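Local coordinates for antifreeze protein (Marinomonas primoryensis, PDB 5JUH) that forms the C-terminal RTX domain of a giant calcium-binding adhesin that binds its Antarctic bacterium to diatoms and ice, probably carrying its type I secretion signal, at residues V158-G162 and E163-N167; T103-L106 and N107-T110. All blocks are in the same frame, centred on the assembly; numbering follows the deposited sequence.

Contact 1. Residues V158-G162 and E163-N167; sequences VKVGG and EDVAN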
# COMPACT_ATOMS: atom_id res chain seq x y z
N VAL A 158 -2.92 5.40 -3.95
CA VAL A 158 -1.81 4.54 -4.38
C VAL A 158 -2.35 3.73 -5.54
O VAL A 158 -3.39 3.04 -5.42
CB VAL A 158 -1.34 3.60 -3.21
CG1 VAL A 158 -0.23 2.68 -3.67
CG2 VAL A 158 -0.88 4.42 -2.01
N LYS A 159 -1.65 3.77 -6.66
CA LYS A 159 -2.13 3.16 -7.90
C LYS A 159 -1.06 2.24 -8.44
O LYS A 159 0.08 2.57 -8.38
CB LYS A 159 -2.52 4.23 -8.93
CG LYS A 159 -3.72 5.07 -8.45
CD LYS A 159 -3.98 6.08 -9.53
CE LYS A 159 -4.91 7.16 -9.07
NZ LYS A 159 -6.29 6.90 -9.11
N VAL A 160 -1.54 1.14 -9.04
CA VAL A 160 -0.68 0.23 -9.86
C VAL A 160 -1.31 0.05 -11.19
O VAL A 160 -2.46 -0.21 -11.21
CB VAL A 160 -0.45 -1.11 -9.09
CG1 VAL A 160 0.36 -2.02 -9.94
CG2 VAL A 160 0.27 -0.98 -7.76
N GLY A 161 -0.63 0.36 -12.30
CA GLY A 161 -1.31 0.29 -13.59
C GLY A 161 -2.45 1.22 -13.80
O GLY A 161 -3.45 0.88 -14.46
N GLY A 162 -2.34 2.42 -13.16
CA GLY A 162 -3.41 3.35 -13.19
C GLY A 162 -4.65 3.11 -12.44
O GLY A 162 -5.61 3.78 -12.68
N GLU A 163 -4.65 2.06 -11.61
CA GLU A 163 -5.79 1.70 -10.87
C GLU A 163 -5.49 1.80 -9.37
O GLU A 163 -4.48 1.31 -8.92
CB GLU A 163 -6.21 0.18 -11.19
CG GLU A 163 -6.68 -0.14 -12.64
CD GLU A 163 -8.07 0.30 -13.02
OE1 GLU A 163 -8.57 -0.18 -14.11
OE2 GLU A 163 -8.69 1.13 -12.28
N ASP A 164 -6.47 2.28 -8.62
CA ASP A 164 -6.40 2.35 -7.20
C ASP A 164 -6.27 0.93 -6.56
O ASP A 164 -6.95 -0.02 -6.94
CB ASP A 164 -7.61 3.06 -6.60
CG ASP A 164 -7.60 4.53 -6.90
OD1 ASP A 164 -6.61 5.27 -6.51
OD2 ASP A 164 -8.55 5.03 -7.45
N VAL A 165 -5.34 0.84 -5.65
CA VAL A 165 -5.15 -0.43 -4.93
C VAL A 165 -6.17 -0.62 -3.83
O VAL A 165 -6.38 -1.74 -3.31
CB VAL A 165 -3.69 -0.59 -4.43
CG1 VAL A 165 -2.64 -0.40 -5.52
CG2 VAL A 165 -3.40 0.30 -3.22
N ALA A 166 -6.69 0.52 -3.35
CA ALA A 166 -7.61 0.58 -2.21
C ALA A 166 -8.25 1.96 -2.26
O ALA A 166 -7.67 2.85 -2.83
CB ALA A 166 -6.94 0.37 -0.83
N ASN A 167 -9.37 2.13 -1.54
CA ASN A 167 -9.88 3.47 -1.28
C ASN A 167 -9.42 3.86 0.10
O ASN A 167 -9.62 3.11 1.04
CB ASN A 167 -11.40 3.44 -1.36
CG ASN A 167 -11.85 3.22 -2.80
OD1 ASN A 167 -12.65 2.30 -3.08
ND2 ASN A 167 -11.37 3.96 -3.64
O HOH W 1 -5.82 4.75 -3.92
O HOH W 2 -7.77 5.57 -10.79
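K159 and D164 face each other as the non-hydrogen-bonded pair of a β-hairpin, their side chains running alongside on the same face of the sheet. At the root of the lysine, CB rests on E163 O at 3.5 Å. CG comes equally near D164 OD1, and CD and CE continue past that same oxygen. A bend in the last torsion, chi4 -83°, then turns NZ over the carboxylate, where it makes a salt bridge to D164 OD1 at 3.1 Å, approaching 46° out of the carboxylate plane. NZ also donates to a water 2.6 Å away. One step nearer the turn, V160 and E163 exchange backbone bonds, with V160 N 2.9 Å from E163 O, across a type I' turn whose inner residues, G161 and G162, both have positive phi. V165 N reaches back to V158 O at 2.9 Å. V165 CG1 packs on V160 CG2 at 3.7 Å on the buried side, which L126 and L127 of helix 124-127 help line. Since D164 OD1 is met by K159 NZ, by H157 ND1 and by a water also bound to V158 N, the carboxylate is probably ionised, consistent with its salt bridge to K159.

Contact 2. Residues T103-L106 and N107-T110; sequences TDVL and NIDT. With CA (calcium ion), chain E.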
# COMPACT_ATOMS: atom_id res chain seq x y z
N THR A 103 -10.19 -7.56 -10.62
CA THR A 103 -10.38 -7.01 -11.94
C THR A 103 -11.43 -5.94 -11.96
O THR A 103 -11.35 -5.05 -12.78
CB THR A 103 -10.69 -8.09 -13.01
OG1 THR A 103 -11.99 -8.63 -12.87
CG2 THR A 103 -9.65 -9.26 -12.97
N ASP A 104 -12.37 -5.96 -11.02
CA ASP A 104 -13.46 -4.95 -10.94
C ASP A 104 -12.95 -3.94 -9.85
O ASP A 104 -12.87 -4.26 -8.68
CB ASP A 104 -14.70 -5.66 -10.49
CG ASP A 104 -15.92 -4.79 -10.37
OD1 ASP A 104 -15.76 -3.56 -10.44
OD2 ASP A 104 -16.98 -5.38 -10.07
N VAL A 105 -12.72 -2.72 -10.28
CA VAL A 105 -12.18 -1.71 -9.33
C VAL A 105 -13.23 -1.36 -8.28
O VAL A 105 -12.91 -0.80 -7.20
CB VAL A 105 -11.59 -0.51 -10.09
CG1 VAL A 105 -12.74 0.29 -10.67
CG2 VAL A 105 -10.59 0.26 -9.18
N LEU A 106 -14.51 -1.65 -8.51
CA LEU A 106 -15.50 -1.48 -7.46
C LEU A 106 -15.46 -2.47 -6.32
O LEU A 106 -16.20 -2.31 -5.37
CB LEU A 106 -16.89 -1.42 -8.08
CG LEU A 106 -17.14 -0.24 -8.96
CD1 LEU A 106 -18.56 -0.36 -9.56
CD2 LEU A 106 -16.91 1.08 -8.28
N ASN A 107 -14.62 -3.52 -6.43
CA ASN A 107 -14.55 -4.50 -5.41
C ASN A 107 -13.36 -4.33 -4.50
O ASN A 107 -13.11 -5.13 -3.65
CB ASN A 107 -14.47 -5.91 -6.02
CG ASN A 107 -15.73 -6.35 -6.69
OD1 ASN A 107 -16.84 -5.86 -6.38
ND2 ASN A 107 -15.60 -7.30 -7.58
N ILE A 108 -12.63 -3.22 -4.67
CA ILE A 108 -11.43 -3.02 -3.85
C ILE A 108 -11.78 -2.60 -2.43
O ILE A 108 -12.82 -2.04 -2.16
CB ILE A 108 -10.44 -1.97 -4.45
CG1 ILE A 108 -10.98 -0.58 -4.41
CG2 ILE A 108 -10.04 -2.36 -5.85
CD1 ILE A 108 -10.10 0.47 -5.02
N ASP A 109 -10.86 -2.93 -1.51
CA ASP A 109 -11.04 -2.62 -0.10
C ASP A 109 -10.89 -1.12 0.24
O ASP A 109 -10.25 -0.38 -0.47
CB ASP A 109 -10.09 -3.42 0.74
CG ASP A 109 -10.36 -4.93 0.61
OD1 ASP A 109 -11.57 -5.41 0.40
OD2 ASP A 109 -9.29 -5.66 0.75
N THR A 110 -11.48 -0.75 1.39
CA THR A 110 -11.27 0.56 2.02
C THR A 110 -10.32 0.36 3.18
O THR A 110 -10.50 -0.55 4.02
CB THR A 110 -12.57 1.12 2.46
OG1 THR A 110 -13.42 1.36 1.35
CG2 THR A 110 -12.37 2.40 3.27
CA CA E . -12.05 -7.65 -0.17
O HOH W 3 -11.30 -6.69 -2.30
O HOH W 4 -9.90 -8.35 0.46
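D104 and N107 bracket a tight turn, their side chains crossing at about a right angle. The aspartate is extended, with CG opposite its own nitrogen across the CA-CB bond (chi1 -179°), and this swings D104 OD1 forward over the turn to accept from L106 N at 3.0 Å. That bond makes an Asx turn, and the N-H meets OD1 from above the carboxylate plane. The other oxygen, D104 OD2, lies 3.4 Å from N107 ND2, but the angle is too poor for a hydrogen bond; the amide, turned 52° from the carboxylate, simply packs against D104 CB and OD2. The backbone closes the turn, N107 N donating to D104 O at 2.9 Å, and T102 OG1 is a second partner of that carbonyl. This turn belongs to the loop between strands 96-98 and 110-111 of the RTX parallel β-roll, in which calcium ions sit in the turns joining short strands. On its inner side I108 holds CG1 between backbone N and carbonyl carbon (chi1 69°), which places CG1 3.4 Å from V105 O. V105 runs beside it, pointing the same way, with CG2 4.2 Å from I108 CD1; beyond them, V105 touches E163 while I108 touches D164 and N167. After I108 the chain turns to the metal: D109 OD1 binds calcium at 2.4 Å, monodentate, since OD2 is not a ligand, with D82, L84 and D86 as further protein ligands. Two of the metal's waters lean on this segment, one donating to N107 O at 2.7 Å and the other within hydrogen-bonding distance of D109 OD2, 2.8 Å away, the oxygen that does not bind calcium.

Contact 2 comes first along the chain, closing a turn in the loop between strands 96-98 and 110-111. Contact 1 follows well after it and closes the hairpin of strands 157-160 and 163-168. The two are in series, neither nested nor crossed, yet they meet in space, with centres about 10 Å apart. Their junction is the parallel pairing of strand 163-168 with 110-111: N167 N probably donates to D109 O, 2.9 Å away, and A166 CB packs on the same carbonyl. The hairpin, with strand 151-154 beyond it, thereby extends the sheet of the calcium-binding roll, one of whose metal ligands is D109.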